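Local coordinates for phosphoethanolamine N-methyltransferase 1 (PDB 4KRG), which probably transfers a methyl group from S-adenosylmethionine to phosphoethanolamine, an early step of phosphocholine biosynthesis in a parasitic nematode, at residues 11-16 with 111-116; 129-134 with 190-195; 307-312 with 448-453. One frame throughout, in Å; residues are numbered along the deposited sequence.

Overall arrangement
The three contacts illustrate how a di-domain methyltransferase devotes some long-range contacts to its ligands and others to plain packing. Contacts 1 and 2 lie with their centres about 16 Å apart, and both touch S-adenosylhomocysteine: the first at the adenine, the second also at the phosphoethanolamine. They meet directly, because Arg13 NH2 lies 3.1 Å from Tyr133 O, a probable hydrogen bond, and Val113 packs on Leu134. Contact 3 stands apart, its centre about 29 Å from that of contact 2 and about 44 Å from that of contact 1, and joins two loops of the C-terminal half. Along the chain each contact closes before the next opens.

Contact 1: residues 11-16 with 111-116; sequences VRRDSF and DAVHLQ. With SAH (S-adenosyl-L-homocysteine), chain D.
Arg13, on helix 9-21, meets Asp111 with the two flat groups almost perpendicular, guanidinium and carboxylate planes 86° apart. NH1 of Arg13 donates to OD2 of Asp111 over 2.6 Å, meeting the syn lone pair of that oxygen in a single-bond salt bridge, bent (143°) and tilted from the guanidinium plane. Arg13 leaves the helix with CG anti to the backbone N (chi1 -179°), then folds at chi2 and chi3, laying CD beside the same oxygen and turning NH1 back onto it. CG2 of Val113 lies over one face of the guanidinium, toward its rim, 3.6 Å from Arg13 NE. The other carboxylate oxygen, OD1, serves two donors: the backbone N of Val113 at 2.7 Å, closing an Asx turn, and N6 of S-adenosylhomocysteine at 2.8 Å. Next to it Ala112 N donates to adenine N1 over 2.7 Å, so N6 and N1 on the Watson-Crick edge are both taken up. Arg13 NH2 has a second salt bridge, to Glu138. An acidic residue in the loop after strand 105-109, bonding the adenine amine, is as in other Rossmann-like methyltransferases. The positive group beside Asp111 would probably favour the ionised carboxylate that accepts from that amine.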
loop_
_atom_site.group_PDB
_atom_site.type_symbol
_atom_site.label_atom_id
_atom_site.label_comp_id
_atom_site.label_asym_id
_atom_site.label_seq_id
_atom_site.Cartn_x
_atom_site.Cartn_y
_atom_site.Cartn_z
ATOM N N VAL A 11 -15.832 -6.672 26.161
ATOM C CA VAL A 11 -14.708 -6.277 26.995
ATOM C C VAL A 11 -13.573 -5.763 26.121
ATOM O O VAL A 11 -12.963 -4.739 26.426
ATOM C CB VAL A 11 -14.216 -7.450 27.871
ATOM C CG1 VAL A 11 -12.864 -7.130 28.498
ATOM C CG2 VAL A 11 -15.249 -7.772 28.940
ATOM N N ARG A 12 -13.303 -6.465 25.024
ATOM C CA ARG A 12 -12.279 -6.025 24.080
ATOM C C ARG A 12 -12.709 -4.754 23.367
ATOM O O ARG A 12 -11.885 -3.894 23.078
ATOM C CB ARG A 12 -11.937 -7.119 23.061
ATOM C CG ARG A 12 -11.411 -8.390 23.695
ATOM C CD ARG A 12 -10.455 -9.142 22.793
ATOM N NE ARG A 12 -9.537 -9.958 23.588
ATOM C CZ ARG A 12 -9.638 -11.274 23.744
ATOM N NH1 ARG A 12 -10.605 -11.943 23.136
ATOM N NH2 ARG A 12 -8.762 -11.924 24.501
ATOM N N ARG A 13 -14.000 -4.643 23.077
ATOM C CA ARG A 13 -14.533 -3.422 22.497
ATOM C C ARG A 13 -14.283 -2.272 23.464
ATOM O O ARG A 13 -13.816 -1.201 23.069
ATOM C CB ARG A 13 -16.032 -3.561 22.214
ATOM C CG ARG A 13 -16.669 -2.327 21.591
ATOM C CD ARG A 13 -16.737 -2.401 20.059
ATOM N NE ARG A 13 -15.445 -2.704 19.450
ATOM C CZ ARG A 13 -14.485 -1.814 19.228
ATOM N NH1 ARG A 13 -14.663 -0.539 19.552
ATOM N NH2 ARG A 13 -13.343 -2.205 18.678
ATOM N N ASP A 14 -14.566 -2.514 24.741
ATOM C CA ASP A 14 -14.469 -1.472 25.756
ATOM C C ASP A 14 -13.028 -1.138 26.123
ATOM O O ASP A 14 -12.762 -0.080 26.683
ATOM C CB ASP A 14 -15.253 -1.863 27.011
ATOM C CG ASP A 14 -15.469 -0.692 27.957
ATOM O OD1 ASP A 14 -15.435 0.469 27.494
ATOM O OD2 ASP A 14 -15.682 -0.934 29.166
ATOM N N SER A 15 -12.093 -2.030 25.810
ATOM C CA SER A 15 -10.687 -1.754 26.103
ATOM C C SER A 15 -10.160 -0.647 25.196
ATOM O O SER A 15 -9.269 0.111 25.576
ATOM C CB SER A 15 -9.830 -3.008 25.963
ATOM O OG SER A 15 -9.500 -3.251 24.614
ATOM N N PHE A 16 -10.719 -0.556 23.994
ATOM C CA PHE A 16 -10.339 0.490 23.052
ATOM C C PHE A 16 -10.958 1.830 23.432
ATOM O O PHE A 16 -10.285 2.856 23.406
ATOM C CB PHE A 16 -10.704 0.099 21.619
ATOM C CG PHE A 16 -9.743 -0.877 20.995
ATOM C CD1 PHE A 16 -8.427 -0.509 20.745
ATOM C CD2 PHE A 16 -10.152 -2.157 20.652
ATOM C CE1 PHE A 16 -7.534 -1.406 20.173
ATOM C CE2 PHE A 16 -9.265 -3.056 20.074
ATOM C CZ PHE A 16 -7.955 -2.679 19.835
ATOM N N ASP A 111 -19.953 3.964 18.276
ATOM C CA ASP A 111 -18.893 3.055 17.875
ATOM C C ASP A 111 -19.100 2.645 16.420
ATOM O O ASP A 111 -20.221 2.358 16.004
ATOM C CB ASP A 111 -18.904 1.824 18.786
ATOM C CG ASP A 111 -17.663 0.974 18.635
ATOM O OD1 ASP A 111 -17.344 0.575 17.494
ATOM O OD2 ASP A 111 -17.000 0.705 19.662
ATOM N N ALA A 112 -18.017 2.621 15.653
ATOM C CA ALA A 112 -18.048 2.217 14.247
ATOM C C ALA A 112 -18.601 0.798 14.072
ATOM O O ALA A 112 -19.186 0.463 13.039
ATOM C CB ALA A 112 -16.655 2.312 13.652
ATOM N N VAL A 113 -18.402 -0.033 15.087
ATOM C CA VAL A 113 -18.900 -1.404 15.061
ATOM C C VAL A 113 -20.437 -1.465 15.002
ATOM O O VAL A 113 -21.005 -2.390 14.420
ATOM C CB VAL A 113 -18.342 -2.200 16.257
ATOM C CG1 VAL A 113 -18.999 -3.560 16.376
ATOM C CG2 VAL A 113 -16.833 -2.349 16.114
ATOM N N HIS A 114 -21.098 -0.454 15.565
ATOM C CA HIS A 114 -22.565 -0.409 15.621
ATOM C C HIS A 114 -23.189 0.514 14.590
ATOM O O HIS A 114 -24.409 0.639 14.533
ATOM C CB HIS A 114 -23.027 0.045 17.000
ATOM C CG HIS A 114 -22.461 -0.756 18.118
ATOM N ND1 HIS A 114 -22.219 -2.116 18.016
ATOM C CD2 HIS A 114 -22.067 -0.408 19.364
ATOM C CE1 HIS A 114 -21.713 -2.557 19.144
ATOM N NE2 HIS A 114 -21.611 -1.540 19.988
ATOM N N LEU A 115 -22.360 1.183 13.797
ATOM C CA LEU A 115 -22.871 2.137 12.818
ATOM C C LEU A 115 -23.738 1.408 11.798
ATOM O O LEU A 115 -23.425 0.290 11.392
ATOM C CB LEU A 115 -21.720 2.871 12.124
ATOM C CG LEU A 115 -22.112 3.971 11.133
ATOM C CD1 LEU A 115 -23.039 4.957 11.799
ATOM C CD2 LEU A 115 -20.880 4.681 10.578
ATOM N N GLN A 116 -24.851 2.025 11.422
ATOM C CA GLN A 116 -25.721 1.475 10.393
ATOM C C GLN A 116 -26.258 2.596 9.520
ATOM O O GLN A 116 -26.654 3.645 10.017
ATOM C CB GLN A 116 -26.881 0.691 11.014
ATOM C CG GLN A 116 -26.462 -0.596 11.702
ATOM C CD GLN A 116 -27.623 -1.529 11.974
ATOM O OE1 GLN A 116 -28.352 -1.919 11.059
ATOM N NE2 GLN A 116 -27.800 -1.896 13.235
HETATM N N SAH D . -8.985 9.662 11.989
HETATM C CA SAH D . -8.589 10.838 12.779
HETATM C CB SAH D . -8.287 10.372 14.245
HETATM C CG SAH D . -7.249 9.256 14.338
HETATM S SD SAH D . -7.039 8.526 15.988
HETATM C C SAH D . -7.425 11.517 12.177
HETATM O O SAH D . -6.570 10.863 11.601
HETATM O OXT SAH D . -7.174 12.651 12.523
HETATM C "C5'" SAH D . -8.435 7.388 16.188
HETATM C "C4'" SAH D . -9.766 7.911 16.216
HETATM O "O4'" SAH D . -10.709 6.846 15.921
HETATM C "C3'" SAH D . -10.119 8.423 17.554
HETATM O "O3'" SAH D . -10.911 9.580 17.416
HETATM C "C2'" SAH D . -10.913 7.357 18.149
HETATM O "O2'" SAH D . -11.804 7.865 19.102
HETATM C "C1'" SAH D . -11.620 6.791 16.976
HETATM N N9 SAH D . -12.103 5.380 17.180
HETATM C C8 SAH D . -11.366 4.296 17.451
HETATM N N7 SAH D . -12.180 3.240 17.403
HETATM C C5 SAH D . -13.418 3.639 17.101
HETATM C C6 SAH D . -14.642 2.972 16.928
HETATM N N6 SAH D . -14.744 1.609 17.072
HETATM N N1 SAH D . -15.723 3.708 16.612
HETATM C C2 SAH D . -15.658 5.026 16.465
HETATM N N3 SAH D . -14.500 5.690 16.626
HETATM C C4 SAH D . -13.373 5.026 16.940
#

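Contact 2: residues 129-134 with 190-195; sequences WLMMYL and SLYIKL. With OPE (phosphoric acid mono-(2-amino-ethyl) ester), chain C; SAH (S-adenosyl-L-homocysteine), chain D.
Apolar packing joins the two segments: the ring of Tyr192, projecting from helix 189-198, brings CE1 to within 3.7 Å of CB of selenomethionine Met131. That methylene approaches the ring obliquely, while the rest of the Met131 chain, bent at chi2 and chi3, turns off to Val139 and Phe142 of helix 136-149. The polar end of Tyr192 reaches the 129-134 loop at Met132, OH standing 3.9 Å from its backbone N, but bonds instead with Arg187, whose guanidinium also holds the carbonyls of Met131 and Leu134. Glu160 grips the same loop through the backbone N atoms of Leu130, Met131 and Met132. Ligand contacts come from the other side of the loop. The Trp129 ring lies under the phosphoethanolamine, with CB of the ligand 3.7 Å above its plane. Over the same ring, the ligand amine N is 3.5 Å from Trp129 CD2. The amine also donates to Tyr133 OH over 3.1 Å, at the edge of that ring. Met132, also selenomethionine, with CG between the backbone N and the carbonyl carbon (chi1 56°), sends CE to 3.3 Å from phosphate O2. Leu130 CD1 packs on the adenine, 3.6 Å from N7. A loop following strand 122-126 that touches both the demethylated cofactor, S-adenosylhomocysteine, and the phosphoethanolamine substrate is characteristic of the active site in Rossmann-like methyltransferases.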
loop_
_atom_site.group_PDB
_atom_site.type_symbol
_atom_site.label_atom_id
_atom_site.label_comp_id
_atom_site.label_asym_id
_atom_site.label_seq_id
_atom_site.Cartn_x
_atom_site.Cartn_y
_atom_site.Cartn_z
ATOM N N TRP A 129 -6.510 5.609 10.260
ATOM C CA TRP A 129 -6.189 5.006 11.565
ATOM C C TRP A 129 -7.417 4.441 12.312
ATOM O O TRP A 129 -7.777 4.948 13.372
ATOM C CB TRP A 129 -5.482 6.008 12.490
ATOM C CG TRP A 129 -4.064 6.366 12.156
ATOM C CD1 TRP A 129 -3.063 5.525 11.747
ATOM C CD2 TRP A 129 -3.493 7.672 12.232
ATOM N NE1 TRP A 129 -1.895 6.236 11.566
ATOM C CE2 TRP A 129 -2.131 7.557 11.854
ATOM C CE3 TRP A 129 -3.986 8.932 12.581
ATOM C CZ2 TRP A 129 -1.273 8.653 11.820
ATOM C CZ3 TRP A 129 -3.137 10.017 12.545
ATOM C CH2 TRP A 129 -1.792 9.871 12.168
ATOM N N LEU A 130 -8.041 3.389 11.787
ATOM C CA LEU A 130 -9.231 2.834 12.439
ATOM C C LEU A 130 -9.249 1.307 12.574
ATOM O O LEU A 130 -9.575 0.786 13.641
ATOM C CB LEU A 130 -10.512 3.314 11.753
ATOM C CG LEU A 130 -11.813 2.849 12.418
ATOM C CD1 LEU A 130 -11.939 3.415 13.832
ATOM C CD2 LEU A 130 -13.025 3.223 11.576
HETATM N N MSE A 131 -8.906 0.596 11.503
HETATM C CA MSE A 131 -8.915 -0.871 11.533
HETATM C C MSE A 131 -8.020 -1.434 12.639
HETATM O O MSE A 131 -8.312 -2.476 13.221
HETATM C CB MSE A 131 -8.483 -1.461 10.184
HETATM C CG MSE A 131 -9.317 -1.059 8.976
HETATM SE SE MSE A 131 -11.215 -1.500 9.160
HETATM C CE MSE A 131 -11.814 0.230 9.873
HETATM N N MSE A 132 -6.926 -0.733 12.917
HETATM C CA MSE A 132 -5.979 -1.132 13.953
HETATM C C MSE A 132 -6.616 -1.091 15.345
HETATM O O MSE A 132 -6.060 -1.637 16.296
HETATM C CB MSE A 132 -4.770 -0.201 13.915
HETATM C CG MSE A 132 -5.177 1.247 14.069
HETATM SE SE MSE A 132 -3.881 2.535 13.369
HETATM C CE MSE A 132 -2.623 2.530 14.860
ATOM N N TYR A 133 -7.773 -0.436 15.461
ATOM C CA TYR A 133 -8.502 -0.376 16.728
ATOM C C TYR A 133 -9.733 -1.289 16.725
ATOM O O TYR A 133 -10.605 -1.170 17.588
ATOM C CB TYR A 133 -8.896 1.068 17.072
ATOM C CG TYR A 133 -7.725 2.021 17.151
ATOM C CD1 TYR A 133 -6.748 1.869 18.126
ATOM C CD2 TYR A 133 -7.600 3.082 16.260
ATOM C CE1 TYR A 133 -5.671 2.738 18.200
ATOM C CE2 TYR A 133 -6.525 3.961 16.330
ATOM C CZ TYR A 133 -5.566 3.779 17.304
ATOM O OH TYR A 133 -4.491 4.631 17.379
ATOM N N LEU A 134 -9.791 -2.199 15.756
ATOM C CA LEU A 134 -10.854 -3.201 15.675
ATOM C C LEU A 134 -10.258 -4.607 15.715
ATOM O O LEU A 134 -9.109 -4.796 15.343
ATOM C CB LEU A 134 -11.655 -3.034 14.383
ATOM C CG LEU A 134 -12.377 -1.705 14.168
ATOM C CD1 LEU A 134 -13.122 -1.697 12.844
ATOM C CD2 LEU A 134 -13.331 -1.432 15.300
ATOM N N SER A 190 0.331 -6.435 4.024
ATOM C CA SER A 190 -0.122 -7.434 3.060
ATOM C C SER A 190 -1.499 -8.007 3.408
ATOM O O SER A 190 -2.264 -8.389 2.521
ATOM C CB SER A 190 0.908 -8.553 2.949
ATOM O OG SER A 190 1.228 -9.054 4.229
ATOM N N LEU A 191 -1.814 -8.057 4.698
ATOM C CA LEU A 191 -3.078 -8.625 5.159
ATOM C C LEU A 191 -4.263 -7.739 4.804
ATOM O O LEU A 191 -5.356 -8.221 4.494
ATOM C CB LEU A 191 -3.038 -8.844 6.668
ATOM C CG LEU A 191 -1.915 -9.765 7.138
ATOM C CD1 LEU A 191 -2.037 -10.049 8.621
ATOM C CD2 LEU A 191 -1.944 -11.053 6.352
ATOM N N TYR A 192 -4.053 -6.434 4.878
ATOM C CA TYR A 192 -5.103 -5.513 4.507
ATOM C C TYR A 192 -5.377 -5.643 3.013
ATOM O O TYR A 192 -6.519 -5.807 2.606
ATOM C CB TYR A 192 -4.719 -4.093 4.891
ATOM C CG TYR A 192 -4.770 -3.820 6.379
ATOM C CD1 TYR A 192 -5.965 -3.936 7.083
ATOM C CD2 TYR A 192 -3.638 -3.411 7.074
ATOM C CE1 TYR A 192 -6.024 -3.666 8.438
ATOM C CE2 TYR A 192 -3.692 -3.131 8.427
ATOM C CZ TYR A 192 -4.889 -3.263 9.099
ATOM O OH TYR A 192 -4.949 -3.002 10.443
ATOM N N ILE A 193 -4.324 -5.608 2.200
ATOM C CA ILE A 193 -4.481 -5.718 0.747
ATOM C C ILE A 193 -5.191 -7.016 0.362
ATOM O O ILE A 193 -6.150 -7.000 -0.404
ATOM C CB ILE A 193 -3.128 -5.645 0.007
ATOM C CG1 ILE A 193 -2.389 -4.350 0.352
ATOM C CG2 ILE A 193 -3.339 -5.751 -1.494
ATOM C CD1 ILE A 193 -0.904 -4.391 0.007
ATOM N N LYS A 194 -4.735 -8.137 0.911
ATOM C CA LYS A 194 -5.328 -9.433 0.586
ATOM C C LYS A 194 -6.783 -9.540 1.032
ATOM O O LYS A 194 -7.612 -10.083 0.308
ATOM C CB LYS A 194 -4.485 -10.584 1.148
ATOM C CG LYS A 194 -3.121 -10.723 0.469
ATOM C CD LYS A 194 -2.389 -11.999 0.873
ATOM C CE LYS A 194 -2.987 -13.234 0.214
ATOM N NZ LYS A 194 -2.973 -13.131 -1.269
ATOM N N LEU A 195 -7.096 -9.018 2.213
ATOM C CA LEU A 195 -8.479 -9.051 2.691
ATOM C C LEU A 195 -9.384 -8.284 1.743
ATOM O O LEU A 195 -10.436 -8.764 1.361
ATOM C CB LEU A 195 -8.595 -8.481 4.104
ATOM C CG LEU A 195 -10.033 -8.350 4.620
ATOM C CD1 LEU A 195 -10.756 -9.685 4.545
ATOM C CD2 LEU A 195 -10.062 -7.813 6.035
HETATM C CA OPE C . -1.227 6.710 15.555
HETATM C CB OPE C . -2.390 7.613 15.806
HETATM O O1 OPE C . 1.155 5.615 16.733
HETATM O O2 OPE C . 0.355 3.986 15.086
HETATM O O3 OPE C . -0.180 3.633 17.494
HETATM O O4 OPE C . -1.263 5.498 16.215
HETATM N N OPE C . -3.706 7.053 15.637
HETATM P P OPE C . 0.038 4.653 16.399
HETATM N N SAH D . -8.985 9.662 11.989
HETATM C CA SAH D . -8.589 10.838 12.779
HETATM C CB SAH D . -8.287 10.372 14.245
HETATM C CG SAH D . -7.249 9.256 14.338
HETATM S SD SAH D . -7.039 8.526 15.988
HETATM C C SAH D . -7.425 11.517 12.177
HETATM O O SAH D . -6.570 10.863 11.601
HETATM O OXT SAH D . -7.174 12.651 12.523
HETATM C "C5'" SAH D . -8.435 7.388 16.188
HETATM C "C4'" SAH D . -9.766 7.911 16.216
HETATM O "O4'" SAH D . -10.709 6.846 15.921
HETATM C "C3'" SAH D . -10.119 8.423 17.554
HETATM O "O3'" SAH D . -10.911 9.580 17.416
HETATM C "C2'" SAH D . -10.913 7.357 18.149
HETATM O "O2'" SAH D . -11.804 7.865 19.102
HETATM C "C1'" SAH D . -11.620 6.791 16.976
HETATM N N9 SAH D . -12.103 5.380 17.180
HETATM C C8 SAH D . -11.366 4.296 17.451
HETATM N N7 SAH D . -12.180 3.240 17.403
HETATM C C5 SAH D . -13.418 3.639 17.101
HETATM C C6 SAH D . -14.642 2.972 16.928
HETATM N N6 SAH D . -14.744 1.609 17.072
HETATM N N1 SAH D . -15.723 3.708 16.612
HETATM C C2 SAH D . -15.658 5.026 16.465
HETATM N N3 SAH D . -14.500 5.690 16.626
HETATM C C4 SAH D . -13.373 5.026 16.940
#

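Contact 3: residues 307-312 with 448-453; sequences SPFLHV and HNLDVE
Phe309 and Leu450 reach toward each other from opposite directions, and a methyl group comes to rest on an aromatic face. CD1 of Leu450 lies 3.9 Å from the centroid of the Phe309 ring, 26° off the ring normal, in a CH-pi contact displaced toward CZ, the nearest ring atom at 3.6 Å. Leu450 achieves this with an extended side chain: CG is anti to the carbonyl carbon (chi1 -68°), and a chi2 of 161° carries CD1 outward, while CD2 stays 3.9 Å from Phe309 CZ. Phe309 likewise holds CG opposite its carbonyl carbon, and CG of Pro308 sits on the ring's other face, 3.9 Å above the plane. Val452 places CG2 between its backbone N and carbonyl carbon, which brings that methyl obliquely to 4.0 Å from Phe309 CE2. Both main residues sit at backbone turns: Ser307 OG accepts from Phe309 N in an ST turn, and a Schellman motif at Asn449 ends helix 434-448 just before Leu450. Leu271 of helix 249-271 also packs on Phe309. With carbon meeting carbon throughout, dispersion and the hydrophobic effect join the loop between strand 297-302 and helix 314-321 to that between helix 434-448 and strand 458-465.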
loop_
_atom_site.group_PDB
_atom_site.type_symbol
_atom_site.label_atom_id
_atom_site.label_comp_id
_atom_site.label_asym_id
_atom_site.label_seq_id
_atom_site.Cartn_x
_atom_site.Cartn_y
_atom_site.Cartn_z
ATOM N N SER A 307 10.244 -16.216 -9.693
ATOM C CA SER A 307 10.952 -16.456 -8.449
ATOM C C SER A 307 10.822 -15.257 -7.534
ATOM O O SER A 307 10.845 -14.124 -8.001
ATOM C CB SER A 307 12.432 -16.708 -8.738
ATOM O OG SER A 307 13.209 -16.541 -7.564
ATOM N N PRO A 308 10.706 -15.496 -6.220
ATOM C CA PRO A 308 10.648 -14.361 -5.290
ATOM C C PRO A 308 11.959 -13.580 -5.245
ATOM O O PRO A 308 11.983 -12.407 -4.857
ATOM C CB PRO A 308 10.387 -15.033 -3.937
ATOM C CG PRO A 308 10.900 -16.426 -4.101
ATOM C CD PRO A 308 10.631 -16.791 -5.525
ATOM N N PHE A 309 13.042 -14.235 -5.650
ATOM C CA PHE A 309 14.372 -13.642 -5.595
ATOM C C PHE A 309 14.744 -12.870 -6.856
ATOM O O PHE A 309 15.791 -12.221 -6.909
ATOM C CB PHE A 309 15.410 -14.726 -5.300
ATOM C CG PHE A 309 15.074 -15.552 -4.092
ATOM C CD1 PHE A 309 14.898 -14.948 -2.858
ATOM C CD2 PHE A 309 14.911 -16.924 -4.192
ATOM C CE1 PHE A 309 14.571 -15.696 -1.743
ATOM C CE2 PHE A 309 14.594 -17.675 -3.082
ATOM C CZ PHE A 309 14.422 -17.059 -1.852
ATOM N N LEU A 310 13.890 -12.948 -7.871
ATOM C CA LEU A 310 14.116 -12.201 -9.104
ATOM C C LEU A 310 13.541 -10.793 -8.955
ATOM O O LEU A 310 12.333 -10.582 -9.081
ATOM C CB LEU A 310 13.490 -12.919 -10.304
ATOM C CG LEU A 310 13.684 -12.291 -11.688
ATOM C CD1 LEU A 310 15.157 -12.017 -11.949
ATOM C CD2 LEU A 310 13.124 -13.199 -12.764
ATOM N N HIS A 311 14.418 -9.839 -8.666
ATOM C CA HIS A 311 14.019 -8.447 -8.507
ATOM C C HIS A 311 15.229 -7.526 -8.608
ATOM O O HIS A 311 16.347 -7.977 -8.837
ATOM C CB HIS A 311 13.280 -8.233 -7.177
ATOM C CG HIS A 311 14.155 -8.357 -5.966
ATOM N ND1 HIS A 311 14.015 -7.548 -4.860
ATOM C CD2 HIS A 311 15.175 -9.203 -5.684
ATOM C CE1 HIS A 311 14.909 -7.886 -3.951
ATOM N NE2 HIS A 311 15.628 -8.889 -4.426
ATOM N N VAL A 312 14.980 -6.234 -8.434
ATOM C CA VAL A 312 15.989 -5.193 -8.553
ATOM C C VAL A 312 16.339 -4.715 -7.156
ATOM O O VAL A 312 15.447 -4.493 -6.335
ATOM C CB VAL A 312 15.435 -3.992 -9.351
ATOM C CG1 VAL A 312 16.413 -2.826 -9.330
ATOM C CG2 VAL A 312 15.103 -4.395 -10.775
ATOM N N HIS A 448 23.176 -17.163 1.203
ATOM C CA HIS A 448 22.065 -16.914 2.116
ATOM C C HIS A 448 21.507 -18.204 2.712
ATOM O O HIS A 448 20.552 -18.167 3.495
ATOM C CB HIS A 448 20.961 -16.110 1.419
ATOM C CG HIS A 448 21.357 -14.709 1.090
ATOM N ND1 HIS A 448 22.042 -14.365 -0.062
ATOM C CD2 HIS A 448 21.186 -13.547 1.769
ATOM C CE1 HIS A 448 22.263 -13.079 -0.081
ATOM N NE2 HIS A 448 21.750 -12.542 1.022
ATOM N N ASN A 449 22.110 -19.334 2.344
ATOM C CA ASN A 449 21.692 -20.645 2.838
ATOM C C ASN A 449 20.220 -20.919 2.556
ATOM O O ASN A 449 19.505 -21.482 3.380
ATOM C CB ASN A 449 21.983 -20.788 4.334
ATOM C CG ASN A 449 21.923 -22.223 4.804
ATOM O OD1 ASN A 449 22.353 -23.135 4.101
ATOM N ND2 ASN A 449 21.373 -22.434 5.992
ATOM N N LEU A 450 19.766 -20.508 1.382
ATOM C CA LEU A 450 18.411 -20.806 0.956
ATOM C C LEU A 450 18.411 -22.209 0.366
ATOM O O LEU A 450 19.103 -22.469 -0.608
ATOM C CB LEU A 450 17.956 -19.780 -0.083
ATOM C CG LEU A 450 17.767 -18.354 0.440
ATOM C CD1 LEU A 450 17.785 -17.339 -0.695
ATOM C CD2 LEU A 450 16.466 -18.265 1.195
ATOM N N ASP A 451 17.666 -23.128 0.963
ATOM C CA ASP A 451 17.605 -24.475 0.410
ATOM C C ASP A 451 16.596 -24.523 -0.722
ATOM O O ASP A 451 15.586 -25.218 -0.645
ATOM C CB ASP A 451 17.259 -25.504 1.484
ATOM C CG ASP A 451 18.489 -26.161 2.071
ATOM O OD1 ASP A 451 19.572 -25.539 2.025
ATOM O OD2 ASP A 451 18.372 -27.299 2.580
ATOM N N VAL A 452 16.876 -23.762 -1.773
ATOM C CA VAL A 452 15.985 -23.690 -2.914
ATOM C C VAL A 452 16.771 -23.942 -4.199
ATOM O O VAL A 452 18.005 -23.959 -4.186
ATOM C CB VAL A 452 15.275 -22.326 -2.984
ATOM C CG1 VAL A 452 14.674 -21.966 -1.630
ATOM C CG2 VAL A 452 16.247 -21.249 -3.416
ATOM N N GLU A 453 16.062 -24.146 -5.305
ATOM C CA GLU A 453 16.724 -24.381 -6.581
ATOM C C GLU A 453 16.883 -23.072 -7.323
ATOM O O GLU A 453 16.287 -22.068 -6.939
ATOM C CB GLU A 453 15.921 -25.362 -7.435
ATOM C CG GLU A 453 15.635 -26.695 -6.763
ATOM C CD GLU A 453 16.896 -27.448 -6.394
ATOM O OE1 GLU A 453 17.927 -27.253 -7.070
ATOM O OE2 GLU A 453 16.860 -28.234 -5.420
#